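Local coordinates for protein SusD homolog (Bacteroides thetaiotaomicron, PDB 3SGH) that probably binds glycans at the outer membrane, as a SusD-like lipoprotein with an alpha-alpha superhelical fold, at residues Arg326-Gly329 with Ala330-Trp334. Numbering follows the deposited sequence.
Sequences RAEG and ALKGW
A Schellman motif closes the C-terminal end of helix 319-331, where the carbonyl of Gly329 takes the N-H of Trp334 (N to O 3.0 Å, N-H...O 151°) as Gly333 turns the chain away with positive phi. Gly333 N bonds in turn to Ala330 O at 3.0 Å, completing the pair of bonds back into the last turn. At these backbone angles a CB on Gly333 would collide with Lys332 O, hence a glycine here. Before it the regular helical ladder still runs, with Ala330 N bonded to Arg326 O and Leu331 N to Ala327 O; further on, Lys332 N bonds to Glu328 O at 3.1 Å and only weakly to Gly329 O.

Beyond the turn, the indole of Trp334 folds back along the helix, its CE3 lying 3.8 Å from Gly329 CA, so close that a CB on Gly329 would press on the ring. Lys332 CD rides 3.5 Å above one face of that indole, offset toward its rim, while helices 181-198 and 204-217 also pack against the tryptophan.

One turn apart, Glu328 and Lys332 meet through a direct but long salt bridge from OE2 to NZ. A water completes the link, donating to Glu328 OE2 at 2.7 Å and accepting from Lys332 NZ at 2.8 Å. OE2 also pairs with Arg431, and two positive neighbours would probably favour the charged carboxylate. Replacing Glu328 with alanine removes that carboxylate, and Arg431 would probably lose its mate while the water loses an acceptor and Lys332 NZ is held less firmly. The extended Glu328 chain, its CG turned away from its own N (chi1 -177°), runs at a slant across the lysine and brings OE2 to 3.8 Å from Lys332 CE.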
ATOM      1  N   ARG A 326       4.513  15.247  -0.581  1.00 15.96           N
ATOM      2  CA  ARG A 326       5.149  16.568  -0.626  1.00 15.41           C
ATOM      3  C   ARG A 326       5.192  17.214   0.755  1.00 15.85           C
ATOM      4  O   ARG A 326       6.156  17.895   1.086  1.00 15.58           O
ATOM      5  CB  ARG A 326       4.449  17.484  -1.671  1.00 16.06           C
ATOM      6  CG  ARG A 326       4.787  17.064  -3.101  1.00 16.49           C
ATOM      7  CD  ARG A 326       4.102  17.920  -4.138  1.00 16.25           C
ATOM      8  NE  ARG A 326       2.672  17.674  -4.161  1.00 17.24           N
ATOM      9  CZ  ARG A 326       1.799  18.347  -4.904  1.00 18.35           C
ATOM     10  NH1 ARG A 326       2.213  19.319  -5.714  1.00 17.24           N
ATOM     11  NH2 ARG A 326       0.519  18.042  -4.861  1.00 19.22           N
ATOM     12  N   ALA A 327       4.183  16.989   1.587  1.00 15.21           N
ATOM     13  CA  ALA A 327       4.203  17.537   2.938  1.00 16.01           C
ATOM     14  C   ALA A 327       5.391  16.963   3.692  1.00 16.21           C
ATOM     15  O   ALA A 327       6.122  17.692   4.326  1.00 15.79           O
ATOM     16  CB  ALA A 327       2.879  17.245   3.678  1.00 15.65           C
ATOM     17  N   GLU A 328       5.576  15.631   3.615  1.00 16.30           N
ATOM     18  CA  GLU A 328       6.689  14.982   4.276  1.00 16.66           C
ATOM     19  C   GLU A 328       8.021  15.490   3.703  1.00 17.24           C
ATOM     20  O   GLU A 328       8.929  15.760   4.453  1.00 18.38           O
ATOM     21  CB  GLU A 328       6.606  13.438   4.233  1.00 16.39           C
ATOM     22  CG  GLU A 328       7.777  12.841   5.014  1.00 17.93           C
ATOM     23  CD  GLU A 328       7.741  11.337   5.212  1.00 18.59           C
ATOM     24  OE1 GLU A 328       6.893  10.647   4.610  1.00 17.84           O
ATOM     25  OE2 GLU A 328       8.628  10.867   5.995  1.00 18.96           O
ATOM     26  N   GLY A 329       8.125  15.582   2.378  1.00 16.63           N
ATOM     27  CA  GLY A 329       9.308  16.118   1.743  1.00 17.03           C
ATOM     28  C   GLY A 329       9.613  17.510   2.283  1.00 17.60           C
ATOM     29  O   GLY A 329      10.768  17.818   2.596  1.00 16.30           O
ATOM     30  N   ALA A 330       8.587  18.329   2.453  1.00 16.70           N
ATOM     31  CA  ALA A 330       8.807  19.670   3.010  1.00 17.13           C
ATOM     32  C   ALA A 330       9.345  19.634   4.439  1.00 17.85           C
ATOM     33  O   ALA A 330      10.252  20.425   4.789  1.00 17.28           O
ATOM     34  CB  ALA A 330       7.499  20.532   2.886  1.00 16.83           C
ATOM     35  N   LEU A 331       8.806  18.743   5.269  1.00 16.90           N
ATOM     36  CA  LEU A 331       9.324  18.521   6.637  1.00 17.63           C
ATOM     37  C   LEU A 331      10.806  18.121   6.656  1.00 17.77           C
ATOM     38  O   LEU A 331      11.556  18.450   7.600  1.00 18.19           O
ATOM     39  CB  LEU A 331       8.515  17.446   7.345  1.00 17.14           C
ATOM     40  CG  LEU A 331       7.061  17.852   7.700  1.00 15.89           C
ATOM     41  CD1 LEU A 331       6.464  16.657   8.433  1.00 18.06           C
ATOM     42  CD2 LEU A 331       7.052  19.119   8.565  1.00 15.34           C
ATOM     43  N   LYS A 332      11.218  17.430   5.600  1.00 17.66           N
ATOM     44  CA  LYS A 332      12.608  16.976   5.495  1.00 18.36           C
ATOM     45  C   LYS A 332      13.553  18.111   5.060  1.00 18.98           C
ATOM     46  O   LYS A 332      14.769  17.925   4.961  1.00 20.81           O
ATOM     47  CB  LYS A 332      12.709  15.826   4.502  1.00 17.93           C
ATOM     48  CG  LYS A 332      12.128  14.516   4.964  1.00 18.42           C
ATOM     49  CD  LYS A 332      12.259  13.502   3.820  1.00 20.43           C
ATOM     50  CE  LYS A 332      11.711  12.147   4.167  1.00 20.44           C
ATOM     51  NZ  LYS A 332      12.448  11.520   5.285  1.00 18.63           N
ATOM     52  N   GLY A 333      13.004  19.267   4.722  1.00 18.39           N
ATOM     53  CA  GLY A 333      13.794  20.345   4.147  1.00 18.35           C
ATOM     54  C   GLY A 333      13.974  20.295   2.645  1.00 17.30           C
ATOM     55  O   GLY A 333      14.772  21.071   2.104  1.00 18.17           O
ATOM     56  N   TRP A 334      13.232  19.424   1.949  1.00 16.69           N
ATOM     57  CA  TRP A 334      13.321  19.328   0.489  1.00 16.68           C
ATOM     58  C   TRP A 334      12.540  20.483  -0.147  1.00 17.64           C
ATOM     59  O   TRP A 334      11.689  21.102   0.500  1.00 18.07           O
ATOM     60  CB  TRP A 334      12.788  17.989  -0.006  1.00 17.52           C
ATOM     61  CG  TRP A 334      13.531  16.773   0.487  1.00 18.30           C
ATOM     62  CD1 TRP A 334      14.678  16.710   1.238  1.00 20.20           C
ATOM     63  CD2 TRP A 334      13.149  15.419   0.220  1.00 17.75           C
ATOM     64  NE1 TRP A 334      15.020  15.389   1.450  1.00 19.43           N
ATOM     65  CE2 TRP A 334      14.100  14.585   0.832  1.00 18.20           C
ATOM     66  CE3 TRP A 334      12.087  14.840  -0.484  1.00 15.50           C
ATOM     67  CZ2 TRP A 334      14.033  13.192   0.743  1.00 16.52           C
ATOM     68  CZ3 TRP A 334      12.005  13.457  -0.546  1.00 15.88           C
ATOM     69  CH2 TRP A 334      12.980  12.653   0.075  1.00 16.41           C
TER
HETATM   70  O   HOH W   1      10.627  11.899   7.424  1.00 19.26           O